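Local coordinates for acetone carboxylase alpha subunit (Xanthobacter autotrophicus Py2, PDB 5M45), which belongs to the hydantoinase B/oxoprolinase family and assembles with a second copy of itself and with other protein chains into a metal-containing complex, at residues 39-44 against 94-99; 165-170 against 259-264; 307-312 against 340-345; 710-715 against 747-752. All coordinates share one frame; numbering follows the deposited sequence.

Contact 1. Residues 39-44 against 94-99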
loop_
_atom_site.group_PDB
_atom_site.type_symbol
_atom_site.label_atom_id
_atom_site.label_comp_id
_atom_site.label_asym_id
_atom_site.label_seq_id
_atom_site.Cartn_x
_atom_site.Cartn_y
_atom_site.Cartn_z
ATOM N N GLY A 39 23.355 -20.524 29.634
ATOM C CA GLY A 39 23.666 -19.115 29.796
ATOM C C GLY A 39 24.744 -18.561 28.870
ATOM O O GLY A 39 25.083 -17.394 28.983
ATOM N N ARG A 40 25.267 -19.360 27.938
ATOM C CA ARG A 40 26.242 -18.879 26.949
ATOM C C ARG A 40 25.667 -19.002 25.548
ATOM O O ARG A 40 24.961 -19.963 25.288
ATOM C CB ARG A 40 27.510 -19.705 27.049
ATOM C CG ARG A 40 28.233 -19.431 28.364
ATOM C CD ARG A 40 28.828 -20.665 28.898
ATOM N NE ARG A 40 29.394 -20.492 30.229
ATOM C CZ ARG A 40 30.578 -19.936 30.511
ATOM N NH1 ARG A 40 30.952 -19.900 31.787
ATOM N NH2 ARG A 40 31.394 -19.409 29.567
ATOM N N TYR A 41 25.960 -18.059 24.656
ATOM C CA TYR A 41 25.422 -18.157 23.290
ATOM C C TYR A 41 25.819 -19.504 22.626
ATOM O O TYR A 41 26.992 -19.894 22.629
ATOM C CB TYR A 41 25.863 -16.994 22.395
ATOM C CG TYR A 41 25.365 -17.126 20.962
ATOM C CD1 TYR A 41 24.034 -16.827 20.634
ATOM C CD2 TYR A 41 26.184 -17.610 19.945
ATOM C CE1 TYR A 41 23.565 -16.978 19.332
ATOM C CE2 TYR A 41 25.719 -17.743 18.641
ATOM C CZ TYR A 41 24.425 -17.418 18.336
ATOM O OH TYR A 41 23.968 -17.530 17.045
ATOM N N ALA A 42 24.807 -20.202 22.109
ATOM C CA ALA A 42 24.984 -21.473 21.413
ATOM C C ALA A 42 25.593 -22.607 22.279
ATOM O O ALA A 42 26.090 -23.600 21.727
ATOM C CB ALA A 42 25.831 -21.269 20.162
ATOM N N GLY A 43 25.580 -22.465 23.605
ATOM C CA GLY A 43 26.256 -23.426 24.495
ATOM C C GLY A 43 27.773 -23.438 24.481
ATOM O O GLY A 43 28.388 -24.369 25.005
ATOM N N LEU A 44 28.387 -22.384 23.942
ATOM C CA LEU A 44 29.844 -22.290 23.831
ATOM C C LEU A 44 30.502 -21.949 25.167
ATOM O O LEU A 44 30.693 -20.768 25.508
ATOM C CB LEU A 44 30.229 -21.256 22.773
ATOM C CG LEU A 44 29.908 -21.625 21.330
ATOM C CD1 LEU A 44 29.918 -20.417 20.394
ATOM C CD2 LEU A 44 30.868 -22.697 20.822
ATOM N N LEU A 94 26.718 -8.526 8.577
ATOM C CA LEU A 94 26.979 -9.944 8.248
ATOM C C LEU A 94 26.368 -10.845 9.342
ATOM O O LEU A 94 26.604 -10.594 10.532
ATOM C CB LEU A 94 28.484 -10.187 8.098
ATOM C CG LEU A 94 28.970 -11.629 7.864
ATOM C CD1 LEU A 94 28.388 -12.243 6.590
ATOM C CD2 LEU A 94 30.493 -11.628 7.825
ATOM N N TYR A 95 25.562 -11.839 8.947
ATOM C CA TYR A 95 24.864 -12.750 9.874
ATOM C C TYR A 95 25.302 -14.215 9.705
ATOM O O TYR A 95 25.674 -14.643 8.603
ATOM C CB TYR A 95 23.321 -12.675 9.670
ATOM C CG TYR A 95 22.752 -11.297 9.915
ATOM C CD1 TYR A 95 22.719 -10.349 8.894
ATOM C CD2 TYR A 95 22.241 -10.934 11.167
ATOM C CE1 TYR A 95 22.200 -9.066 9.113
ATOM C CE2 TYR A 95 21.742 -9.654 11.383
ATOM C CZ TYR A 95 21.716 -8.728 10.331
ATOM O OH TYR A 95 21.262 -7.427 10.530
ATOM N N ASN A 96 25.256 -14.980 10.801
ATOM C CA ASN A 96 25.362 -16.443 10.740
ATOM C C ASN A 96 24.010 -17.063 10.268
ATOM O O ASN A 96 23.042 -16.351 10.077
ATOM C CB ASN A 96 25.909 -17.019 12.072
ATOM C CG ASN A 96 24.933 -16.940 13.235
ATOM O OD1 ASN A 96 23.707 -16.925 13.073
ATOM N ND2 ASN A 96 25.499 -16.928 14.456
ATOM N N ALA A 97 23.979 -18.375 10.033
ATOM C CA ALA A 97 22.803 -19.056 9.480
ATOM C C ALA A 97 21.543 -18.885 10.312
ATOM O O ALA A 97 20.430 -18.867 9.761
ATOM C CB ALA A 97 23.089 -20.521 9.251
ATOM N N ALA A 98 21.699 -18.727 11.628
ATOM C CA ALA A 98 20.563 -18.529 12.547
ATOM C C ALA A 98 20.040 -17.092 12.607
ATOM O O ALA A 98 19.136 -16.806 13.406
ATOM C CB ALA A 98 20.933 -19.006 13.953
ATOM N N GLY A 99 20.599 -16.185 11.805
ATOM C CA GLY A 99 20.207 -14.770 11.822
ATOM C C GLY A 99 20.796 -13.884 12.924
ATOM O O GLY A 99 20.323 -12.775 13.137
#

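Contact 2. Residues 165-170 against 259-264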
loop_
_atom_site.group_PDB
_atom_site.type_symbol
_atom_site.label_atom_id
_atom_site.label_comp_id
_atom_site.label_asym_id
_atom_site.label_seq_id
_atom_site.Cartn_x
_atom_site.Cartn_y
_atom_site.Cartn_z
ATOM N N GLU A 165 25.347 -25.311 0.283
ATOM C CA GLU A 165 24.670 -25.207 1.584
ATOM C C GLU A 165 24.756 -23.776 2.133
ATOM O O GLU A 165 25.695 -23.050 1.845
ATOM C CB GLU A 165 25.282 -26.195 2.586
ATOM C CG GLU A 165 25.340 -27.657 2.133
ATOM C CD GLU A 165 25.950 -28.547 3.203
ATOM O OE1 GLU A 165 27.182 -28.463 3.377
ATOM O OE2 GLU A 165 25.225 -29.271 3.936
ATOM N N LEU A 166 23.763 -23.389 2.928
ATOM C CA LEU A 166 23.684 -22.031 3.476
ATOM C C LEU A 166 24.616 -21.891 4.666
ATOM O O LEU A 166 24.565 -22.727 5.591
ATOM C CB LEU A 166 22.237 -21.692 3.896
ATOM C CG LEU A 166 21.958 -20.221 4.302
ATOM C CD1 LEU A 166 20.581 -19.773 3.845
ATOM C CD2 LEU A 166 22.080 -20.014 5.796
ATOM N N ILE A 167 25.445 -20.853 4.653
ATOM C CA ILE A 167 26.380 -20.586 5.723
ATOM C C ILE A 167 26.206 -19.205 6.383
ATOM O O ILE A 167 26.910 -18.901 7.356
ATOM C CB ILE A 167 27.860 -20.778 5.282
ATOM C CG1 ILE A 167 28.232 -19.836 4.136
ATOM C CG2 ILE A 167 28.103 -22.220 4.829
ATOM C CD1 ILE A 167 29.729 -19.523 4.068
ATOM N N GLY A 168 25.246 -18.413 5.929
ATOM C CA GLY A 168 25.040 -17.057 6.471
ATOM C C GLY A 168 24.101 -16.218 5.628
ATOM O O GLY A 168 23.455 -16.727 4.690
ATOM N N TRP A 169 23.977 -14.949 6.015
ATOM C CA TRP A 169 23.189 -13.973 5.276
ATOM C C TRP A 169 23.900 -12.616 5.336
ATOM O O TRP A 169 24.674 -12.371 6.269
ATOM C CB TRP A 169 21.811 -13.788 5.932
ATOM C CG TRP A 169 20.975 -15.017 6.269
ATOM C CD1 TRP A 169 21.172 -15.895 7.297
ATOM C CD2 TRP A 169 19.799 -15.475 5.583
ATOM N NE1 TRP A 169 20.198 -16.862 7.308
ATOM C CE2 TRP A 169 19.339 -16.630 6.271
ATOM C CE3 TRP A 169 19.076 -15.019 4.473
ATOM C CZ2 TRP A 169 18.183 -17.315 5.885
ATOM C CZ3 TRP A 169 17.917 -15.722 4.092
ATOM C CH2 TRP A 169 17.492 -16.845 4.794
ATOM N N VAL A 170 23.599 -11.714 4.385
ATOM C CA VAL A 170 24.035 -10.321 4.492
ATOM C C VAL A 170 22.815 -9.401 4.326
ATOM O O VAL A 170 21.972 -9.600 3.423
ATOM C CB VAL A 170 25.161 -9.955 3.499
ATOM C CG1 VAL A 170 24.804 -10.315 2.081
ATOM C CG2 VAL A 170 25.513 -8.473 3.566
ATOM N N ALA A 259 37.283 -23.019 9.857
ATOM C CA ALA A 259 37.634 -21.851 10.641
ATOM C C ALA A 259 36.535 -20.765 10.585
ATOM O O ALA A 259 36.192 -20.186 11.626
ATOM C CB ALA A 259 38.968 -21.276 10.183
ATOM N N TYR A 260 36.006 -20.481 9.389
ATOM C CA TYR A 260 34.934 -19.488 9.260
ATOM C C TYR A 260 33.693 -19.918 10.046
ATOM O O TYR A 260 33.074 -19.088 10.713
ATOM C CB TYR A 260 34.548 -19.243 7.781
ATOM C CG TYR A 260 33.440 -18.232 7.634
ATOM C CD1 TYR A 260 33.731 -16.873 7.541
ATOM C CD2 TYR A 260 32.100 -18.617 7.630
ATOM C CE1 TYR A 260 32.727 -15.930 7.446
ATOM C CE2 TYR A 260 31.090 -17.676 7.518
ATOM C CZ TYR A 260 31.397 -16.329 7.448
ATOM O OH TYR A 260 30.415 -15.356 7.363
ATOM N N TRP A 261 33.336 -21.192 9.936
ATOM C CA TRP A 261 32.162 -21.775 10.634
ATOM C C TRP A 261 32.286 -21.646 12.163
ATOM O O TRP A 261 31.299 -21.305 12.850
ATOM C CB TRP A 261 31.940 -23.219 10.161
ATOM C CG TRP A 261 30.625 -23.886 10.555
ATOM C CD1 TRP A 261 30.459 -24.944 11.404
ATOM C CD2 TRP A 261 29.309 -23.546 10.091
ATOM N NE1 TRP A 261 29.121 -25.263 11.503
ATOM C CE2 TRP A 261 28.398 -24.430 10.705
ATOM C CE3 TRP A 261 28.812 -22.585 9.217
ATOM C CZ2 TRP A 261 27.025 -24.375 10.480
ATOM C CZ3 TRP A 261 27.435 -22.532 8.979
ATOM C CH2 TRP A 261 26.566 -23.436 9.601
ATOM N N LYS A 262 33.481 -21.853 12.701
ATOM C CA LYS A 262 33.715 -21.559 14.133
ATOM C C LYS A 262 33.552 -20.076 14.496
ATOM O O LYS A 262 32.864 -19.766 15.473
ATOM C CB LYS A 262 35.063 -22.094 14.612
ATOM C CG LYS A 262 35.022 -23.622 14.601
ATOM C CD LYS A 262 36.086 -24.268 15.444
ATOM C CE LYS A 262 37.412 -24.329 14.737
ATOM N NZ LYS A 262 38.013 -25.692 14.661
ATOM N N PHE A 263 34.163 -19.187 13.706
ATOM C CA PHE A 263 34.091 -17.745 13.951
ATOM C C PHE A 263 32.650 -17.229 13.958
ATOM O O PHE A 263 32.289 -16.356 14.777
ATOM C CB PHE A 263 34.887 -16.991 12.881
ATOM C CG PHE A 263 35.006 -15.520 13.126
ATOM C CD1 PHE A 263 35.963 -15.009 14.006
ATOM C CD2 PHE A 263 34.176 -14.615 12.458
ATOM C CE1 PHE A 263 36.092 -13.621 14.216
ATOM C CE2 PHE A 263 34.313 -13.244 12.656
ATOM C CZ PHE A 263 35.265 -12.743 13.529
ATOM N N ALA A 264 31.830 -17.767 13.047
ATOM C CA ALA A 264 30.473 -17.297 12.862
ATOM C C ALA A 264 29.565 -17.451 14.116
ATOM O O ALA A 264 28.566 -16.725 14.198
ATOM C CB ALA A 264 29.834 -17.963 11.659
HETATM O O HOH W 1 28.011 -16.314 8.253
#

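Contact 3. Residues 307-312 against 340-345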
loop_
_atom_site.group_PDB
_atom_site.type_symbol
_atom_site.label_atom_id
_atom_site.label_comp_id
_atom_site.label_asym_id
_atom_site.label_seq_id
_atom_site.Cartn_x
_atom_site.Cartn_y
_atom_site.Cartn_z
ATOM N N SER A 307 -9.914 10.452 10.771
ATOM C CA SER A 307 -10.670 9.575 11.667
ATOM C C SER A 307 -10.930 10.332 12.974
ATOM O O SER A 307 -9.986 10.759 13.627
ATOM C CB SER A 307 -9.860 8.292 11.926
ATOM O OG SER A 307 -9.663 7.543 10.723
ATOM N N ASP A 308 -12.199 10.520 13.341
ATOM C CA ASP A 308 -12.547 11.313 14.552
ATOM C C ASP A 308 -12.108 10.689 15.913
ATOM O O ASP A 308 -11.869 11.414 16.898
ATOM C CB ASP A 308 -14.040 11.686 14.580
ATOM C CG ASP A 308 -14.993 10.455 14.557
ATOM O OD1 ASP A 308 -14.539 9.294 14.155
ATOM O OD2 ASP A 308 -16.178 10.694 14.971
ATOM N N PHE A 309 -11.943 9.362 15.943
ATOM C CA PHE A 309 -11.492 8.669 17.156
ATOM C C PHE A 309 -9.999 8.948 17.480
ATOM O O PHE A 309 -9.530 8.557 18.559
ATOM C CB PHE A 309 -11.809 7.163 17.090
ATOM C CG PHE A 309 -11.242 6.456 15.878
ATOM C CD1 PHE A 309 -9.899 6.087 15.826
ATOM C CD2 PHE A 309 -12.058 6.142 14.789
ATOM C CE1 PHE A 309 -9.366 5.456 14.721
ATOM C CE2 PHE A 309 -11.528 5.475 13.676
ATOM C CZ PHE A 309 -10.167 5.154 13.636
ATOM N N ALA A 310 -9.260 9.596 16.561
ATOM C CA ALA A 310 -7.856 9.995 16.761
ATOM C C ALA A 310 -7.663 11.425 17.247
ATOM O O ALA A 310 -6.510 11.824 17.534
ATOM C CB ALA A 310 -7.054 9.793 15.454
ATOM N N LYS A 311 -8.744 12.215 17.301
ATOM C CA LYS A 311 -8.649 13.629 17.661
ATOM C C LYS A 311 -8.684 13.822 19.162
ATOM O O LYS A 311 -9.741 14.093 19.742
ATOM C CB LYS A 311 -9.740 14.472 17.029
ATOM C CG LYS A 311 -9.657 14.619 15.538
ATOM C CD LYS A 311 -8.583 15.588 15.048
ATOM C CE LYS A 311 -8.873 17.065 15.371
ATOM N NZ LYS A 311 -7.545 17.776 15.268
ATOM N N LEU A 312 -7.509 13.707 19.778
ATOM C CA LEU A 312 -7.339 13.955 21.215
ATOM C C LEU A 312 -5.877 14.190 21.543
ATOM O O LEU A 312 -4.963 13.747 20.791
ATOM C CB LEU A 312 -7.903 12.803 22.073
ATOM C CG LEU A 312 -7.126 11.486 22.208
ATOM C CD1 LEU A 312 -7.529 10.730 23.462
ATOM C CD2 LEU A 312 -7.281 10.602 20.977
ATOM N N TRP A 340 -0.330 1.838 23.008
ATOM C CA TRP A 340 -0.313 2.290 21.598
ATOM C C TRP A 340 -1.455 3.281 21.329
ATOM O O TRP A 340 -2.422 3.352 22.100
ATOM C CB TRP A 340 -0.369 1.086 20.637
ATOM C CG TRP A 340 -1.627 0.252 20.753
ATOM C CD1 TRP A 340 -1.798 -0.850 21.537
ATOM C CD2 TRP A 340 -2.844 0.428 20.038
ATOM N NE1 TRP A 340 -3.065 -1.351 21.379
ATOM C CE2 TRP A 340 -3.735 -0.588 20.465
ATOM C CE3 TRP A 340 -3.284 1.350 19.099
ATOM C CZ2 TRP A 340 -5.031 -0.732 19.953
ATOM C CZ3 TRP A 340 -4.601 1.210 18.600
ATOM C CH2 TRP A 340 -5.441 0.170 19.018
ATOM N N GLY A 341 -1.347 4.054 20.262
ATOM C CA GLY A 341 -2.421 5.008 19.922
ATOM C C GLY A 341 -2.658 5.241 18.421
ATOM O O GLY A 341 -1.964 4.639 17.554
ATOM N N TRP A 342 -3.601 6.153 18.139
ATOM C CA TRP A 342 -4.022 6.465 16.779
ATOM C C TRP A 342 -3.194 7.659 16.253
ATOM O O TRP A 342 -3.610 8.812 16.283
ATOM C CB TRP A 342 -5.529 6.724 16.691
ATOM C CG TRP A 342 -6.386 5.611 17.235
ATOM C CD1 TRP A 342 -7.116 5.644 18.402
ATOM C CD2 TRP A 342 -6.601 4.313 16.672
ATOM N NE1 TRP A 342 -7.771 4.454 18.590
ATOM C CE2 TRP A 342 -7.466 3.613 17.545
ATOM C CE3 TRP A 342 -6.133 3.661 15.531
ATOM C CZ2 TRP A 342 -7.901 2.308 17.288
ATOM C CZ3 TRP A 342 -6.569 2.376 15.274
ATOM C CH2 TRP A 342 -7.448 1.704 16.161
ATOM N N HIS A 343 -1.980 7.310 15.828
ATOM C CA HIS A 343 -0.924 8.240 15.409
ATOM C C HIS A 343 0.187 7.390 14.768
ATOM O O HIS A 343 0.032 6.174 14.656
ATOM C CB HIS A 343 -0.445 9.070 16.608
ATOM C CG HIS A 343 -0.085 8.260 17.814
ATOM N ND1 HIS A 343 0.924 7.326 17.815
ATOM C CD2 HIS A 343 -0.599 8.240 19.070
ATOM C CE1 HIS A 343 1.020 6.756 19.006
ATOM N NE2 HIS A 343 0.092 7.284 19.782
ATOM N N THR A 344 1.301 8.027 14.388
ATOM C CA THR A 344 2.427 7.342 13.704
ATOM C C THR A 344 3.668 7.092 14.585
ATOM O O THR A 344 4.765 6.856 14.060
ATOM C CB THR A 344 2.820 8.117 12.420
ATOM O OG1 THR A 344 3.210 9.457 12.727
ATOM C CG2 THR A 344 1.636 8.156 11.453
ATOM N N TYR A 345 3.475 7.023 15.906
ATOM C CA TYR A 345 4.573 6.995 16.920
ATOM C C TYR A 345 4.703 5.644 17.648
ATOM O O TYR A 345 5.550 5.513 18.576
ATOM C CB TYR A 345 4.451 8.198 17.937
ATOM C CG TYR A 345 3.989 9.478 17.225
ATOM C CD1 TYR A 345 4.673 9.947 16.101
ATOM C CD2 TYR A 345 2.884 10.216 17.680
ATOM C CE1 TYR A 345 4.240 11.047 15.400
ATOM C CE2 TYR A 345 2.439 11.343 16.974
ATOM C CZ TYR A 345 3.110 11.757 15.842
ATOM O OH TYR A 345 2.656 12.831 15.103
HETATM O O HOH W 2 -4.542 10.114 18.584
#

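Contact 4. Residues 710-715 against 747-752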
loop_
_atom_site.group_PDB
_atom_site.type_symbol
_atom_site.label_atom_id
_atom_site.label_comp_id
_atom_site.label_asym_id
_atom_site.label_seq_id
_atom_site.Cartn_x
_atom_site.Cartn_y
_atom_site.Cartn_z
ATOM N N ALA A 710 -6.674 17.802 36.772
ATOM C CA ALA A 710 -5.611 17.904 35.763
ATOM C C ALA A 710 -6.249 17.817 34.376
ATOM O O ALA A 710 -7.386 17.375 34.226
ATOM C CB ALA A 710 -4.577 16.783 35.916
ATOM N N GLY A 711 -5.522 18.212 33.341
ATOM C CA GLY A 711 -6.045 18.138 31.981
ATOM C C GLY A 711 -6.328 16.709 31.516
ATOM O O GLY A 711 -5.821 15.731 32.093
ATOM N N THR A 712 -7.158 16.590 30.483
ATOM C CA THR A 712 -7.545 15.266 29.984
ATOM C C THR A 712 -6.338 14.434 29.552
ATOM O O THR A 712 -6.328 13.219 29.740
ATOM C CB THR A 712 -8.558 15.347 28.841
ATOM O OG1 THR A 712 -8.027 16.145 27.797
ATOM C CG2 THR A 712 -9.854 15.979 29.289
ATOM N N GLN A 713 -5.322 15.087 28.998
ATOM C CA GLN A 713 -4.125 14.378 28.555
ATOM C C GLN A 713 -3.341 13.731 29.721
ATOM O O GLN A 713 -2.831 12.627 29.556
ATOM C CB GLN A 713 -3.214 15.262 27.675
ATOM C CG GLN A 713 -2.513 16.435 28.356
ATOM C CD GLN A 713 -3.380 17.657 28.615
ATOM O OE1 GLN A 713 -4.557 17.733 28.267
ATOM N NE2 GLN A 713 -2.791 18.638 29.245
ATOM N N VAL A 714 -3.295 14.380 30.886
ATOM C CA VAL A 714 -2.655 13.797 32.063
ATOM C C VAL A 714 -3.469 12.583 32.598
ATOM O O VAL A 714 -2.924 11.494 32.857
ATOM C CB VAL A 714 -2.443 14.857 33.163
ATOM C CG1 VAL A 714 -1.898 14.232 34.445
ATOM C CG2 VAL A 714 -1.495 15.940 32.686
ATOM N N ARG A 715 -4.779 12.762 32.728
ATOM C CA ARG A 715 -5.639 11.664 33.214
ATOM C C ARG A 715 -5.669 10.456 32.276
ATOM O O ARG A 715 -5.671 9.326 32.760
ATOM C CB ARG A 715 -7.035 12.171 33.493
ATOM C CG ARG A 715 -7.025 13.103 34.694
ATOM C CD ARG A 715 -8.401 13.561 35.061
ATOM N NE ARG A 715 -8.690 14.758 34.284
ATOM C CZ ARG A 715 -9.788 14.979 33.597
ATOM N NH1 ARG A 715 -10.787 14.112 33.567
ATOM N NH2 ARG A 715 -9.887 16.112 32.947
ATOM N N GLU A 747 -12.769 5.665 30.551
ATOM C CA GLU A 747 -14.063 6.020 29.946
ATOM C C GLU A 747 -14.709 7.234 30.591
ATOM O O GLU A 747 -15.565 7.827 29.973
ATOM C CB GLU A 747 -15.069 4.865 30.016
ATOM C CG GLU A 747 -14.670 3.616 29.246
ATOM C CD GLU A 747 -13.723 2.665 30.018
ATOM O OE1 GLU A 747 -13.271 2.936 31.178
ATOM O OE2 GLU A 747 -13.398 1.630 29.400
ATOM N N GLU A 748 -14.340 7.606 31.807
ATOM C CA GLU A 748 -14.999 8.741 32.451
ATOM C C GLU A 748 -14.367 10.080 32.087
ATOM O O GLU A 748 -14.885 11.112 32.469
ATOM C CB GLU A 748 -15.063 8.548 33.989
ATOM C CG GLU A 748 -16.134 7.532 34.425
ATOM C CD GLU A 748 -16.193 7.310 35.958
ATOM O OE1 GLU A 748 -16.988 6.444 36.382
ATOM O OE2 GLU A 748 -15.412 7.961 36.714
ATOM N N ILE A 749 -13.282 10.076 31.328
ATOM C CA ILE A 749 -12.563 11.327 31.027
ATOM C C ILE A 749 -13.318 12.201 29.987
ATOM O O ILE A 749 -13.245 13.415 30.045
ATOM C CB ILE A 749 -11.099 11.030 30.595
ATOM C CG1 ILE A 749 -10.349 10.324 31.743
ATOM C CG2 ILE A 749 -10.343 12.302 30.179
ATOM C CD1 ILE A 749 -9.060 9.634 31.296
ATOM N N GLY A 750 -14.023 11.576 29.054
ATOM C CA GLY A 750 -14.738 12.282 28.002
ATOM C C GLY A 750 -14.009 12.393 26.668
ATOM O O GLY A 750 -14.397 13.203 25.814
ATOM N N VAL A 751 -12.974 11.583 26.465
ATOM C CA VAL A 751 -12.255 11.555 25.188
ATOM C C VAL A 751 -12.515 10.196 24.553
ATOM O O VAL A 751 -12.859 9.255 25.264
ATOM C CB VAL A 751 -10.741 11.797 25.349
ATOM C CG1 VAL A 751 -10.478 13.215 25.831
ATOM C CG2 VAL A 751 -10.088 10.810 26.296
ATOM N N PRO A 752 -12.313 10.076 23.233
ATOM C CA PRO A 752 -12.412 8.728 22.622
ATOM C C PRO A 752 -11.410 7.717 23.201
ATOM O O PRO A 752 -10.280 8.084 23.487
ATOM C CB PRO A 752 -12.123 8.984 21.140
ATOM C CG PRO A 752 -12.279 10.454 20.934
ATOM C CD PRO A 752 -11.952 11.107 22.232
HETATM O O HOH W 3 -12.483 15.373 31.894
#

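Contact 1. Residues 39-44 against 94-99
Tyr41 reaches Asn96 from the loop that follows helix 24-38, just past Gly39, the first residue to leave helical angles. Its backbone N is held by Glu269 of helix 257-282. The side chain starts with CG anti to its own N (chi1 177°), which extends the ring so that its hydroxyl reaches Asn96. Asn96 arrives from the opposite direction, and its ND2 donates to Tyr41 OH at 3.1 Å. The bond is fairly straight (160° at the hydrogen), and the hydroxyl lies close to the plane of the amide, which is only 17° from the plane of the ring. That phenol oxygen is also hydrogen-bonded to Asp100, while ND2 has a second partner in the carbonyl of Ala264, so both ends of the buried link are gripped twice. After Tyr41, Ala42 and Gly43 curl the chain back: Leu44 N bonds to Tyr41 O at 3.1 Å. On the other side, Asn96 OD1 takes a weak bond from Ala98 N at 3.1 Å, an Asx turn, and a further bond from Asp100 N. With Gly99 N on Asn96 O at 3.0 Å, this makes a type I turn within the beta hairpin that joins antiparallel strands 90-95 and 101-104.

Contact 2. Residues 165-170 against 259-264
Tyr260 OH donates to a water at 2.7 Å, and that water donates to Ile167 O at 3.0 Å, so a single solvent molecule ties the phenol to the strand backbone. No direct hydrogen bond crosses; the rest is apolar. Ile167 turns its side chain toward helix 257-282. With CG1 lying between its backbone N and carbonyl carbon (chi1 60°) and the chain extended beyond, CD1 comes within 4.1 Å of Tyr260 CE2. The carbonyl used by the water belongs to a classic beta bulge: Ile167 and Gly168 both face Ile160 on the antiparallel strand 153-162. Helix and strand form an alpha-on-beta layer; the axes of the short segments 165-170 and 259-264 come within 10.0 Å and are inclined at 49°, with Ile167 nearest Trp261 at 7.7 Å between CA atoms. The bond to CB of Trp261 does not aim at the strand, yet its six-membered ring comes to the strand edge-on: CZ3 sits 3.9 Å from Ile167 CA and 4.1 Å from Ile167 CB, with that CA near the indole plane. Tyr265 meets this indole edge-to-face. The Tyr260 side chain also touches Val248 and Val252 of helix 227-255 and Leu64 of helix 54-75.

Contact 3. Residues 307-312 against 340-345
The indole of Trp342 is sandwiched: Phe309 CE1 stands 3.6 Å above the centre of one face, and Trp340 CZ3 is applied to the opposite face, nearer the rim. The contact joins the loop between strands 286-297 and 313-324 to the loop between strand 330-333 and helix 349-361. The Phe309 pair is a T-shaped (edge-to-face) stack, with the phenyl as the edge; the phenyl and the five-membered ring have centroids 4.8 Å apart and planes at 70°. CE1 of Phe309 lies 3.6 Å from Trp342 CD2, and its CD1 3.8 Å from Trp342 CG. Ser307 CB lies over one face of the phenyl, offset toward its rim, and the ring of Tyr754 meets it at a shallow angle. What aims the phenyl edge is a first torsion of 56°, which puts CG between the backbone N and the carbonyl carbon, on a short 3-10 segment, 308-310. Trp342 is itself the centre of an inverse gamma turn and directs its CB at the other segment, where it packs against Ala310 CB at 3.6 Å. The polar end of the indole is satisfied from elsewhere, NE1 bonding to the carbonyl of Tyr754. Residues 307-309 face the second subunit: Ser307 OG bonds Glu609, Asp308 OD2 bonds the backbone N of Met611, and Phe309 packs on Thr533, all of that subunit. Although no direct hydrogen bond joins the segments, one water links their backbones, donating to Ala310 O at 2.8 Å and to Trp342 O, also at 2.8 Å.

Contact 4. Residues 710-715 against 747-752
Arg715 runs alongside Ile749 in the opposite sense, beginning at CB, which lies 3.9 Å from Ile749 CD1; the same methyl presses on the backbone carbonyl carbon, 3.6 Å from Arg715 C. Farther out the chain bends at chi3 (-88°), folding the guanidinium back along the start of its own helix. There NE donates to Ala710 O at 2.9 Å and NH2 to the same oxygen at 3.1 Å, a side-on grip on one atom by two nitrogens. Both bonds keep that oxygen close to the guanidinium plane. They reach it differently, however: NH2 approaches almost in line with the carbonyl bond (162°), whereas NE comes from above the carbonyl plane. The grip spans the N-terminus of helix 712-724, where Gly711 is the N-cap and its carbonyl accepts from Arg715 N, so the arginine closes over the first turn. The last nitrogen, NH1, donates to a water at 2.7 Å, and the water donates to Ile749 O at 2.8 Å, bridging the guanidinium to the loop 747-752. NH1 also passes 3.9 Å from Ile749 CG2. That CG2 methyl rests on Thr712, 3.8 Å from Thr712 CB, and beside it Val751 CG1 approaches the same CB. An aromatic side chain of another protein's chain packs on Arg715, while Pro752 touches Met611 of the second subunit.

Overall arrangement
Contacts 1 and 2 form one continuous region: their centres are about 11 Å apart, strands 90-95 and 165-175 are neighbours in one antiparallel sheet, and Tyr95 N lies 2.9 Å from Trp169 O. Contacts 3 and 4 make a second pair, about 14 Å between centres, joined by packing such as Leu312 CD1 on Val751 CG2 at 3.8 Å; both reach Met611 of the second subunit. The two pairs are well separated, with about 40 Å between the centres of contacts 1 and 3 and about 54 Å between those of contacts 2 and 4. Contact 1 borders the 3,6,9,12,15-pentaoxaheptadecan-1-ol pocket, its Tyr41 side chain about 7 Å from that molecule and meeting the pocket residue Tyr376.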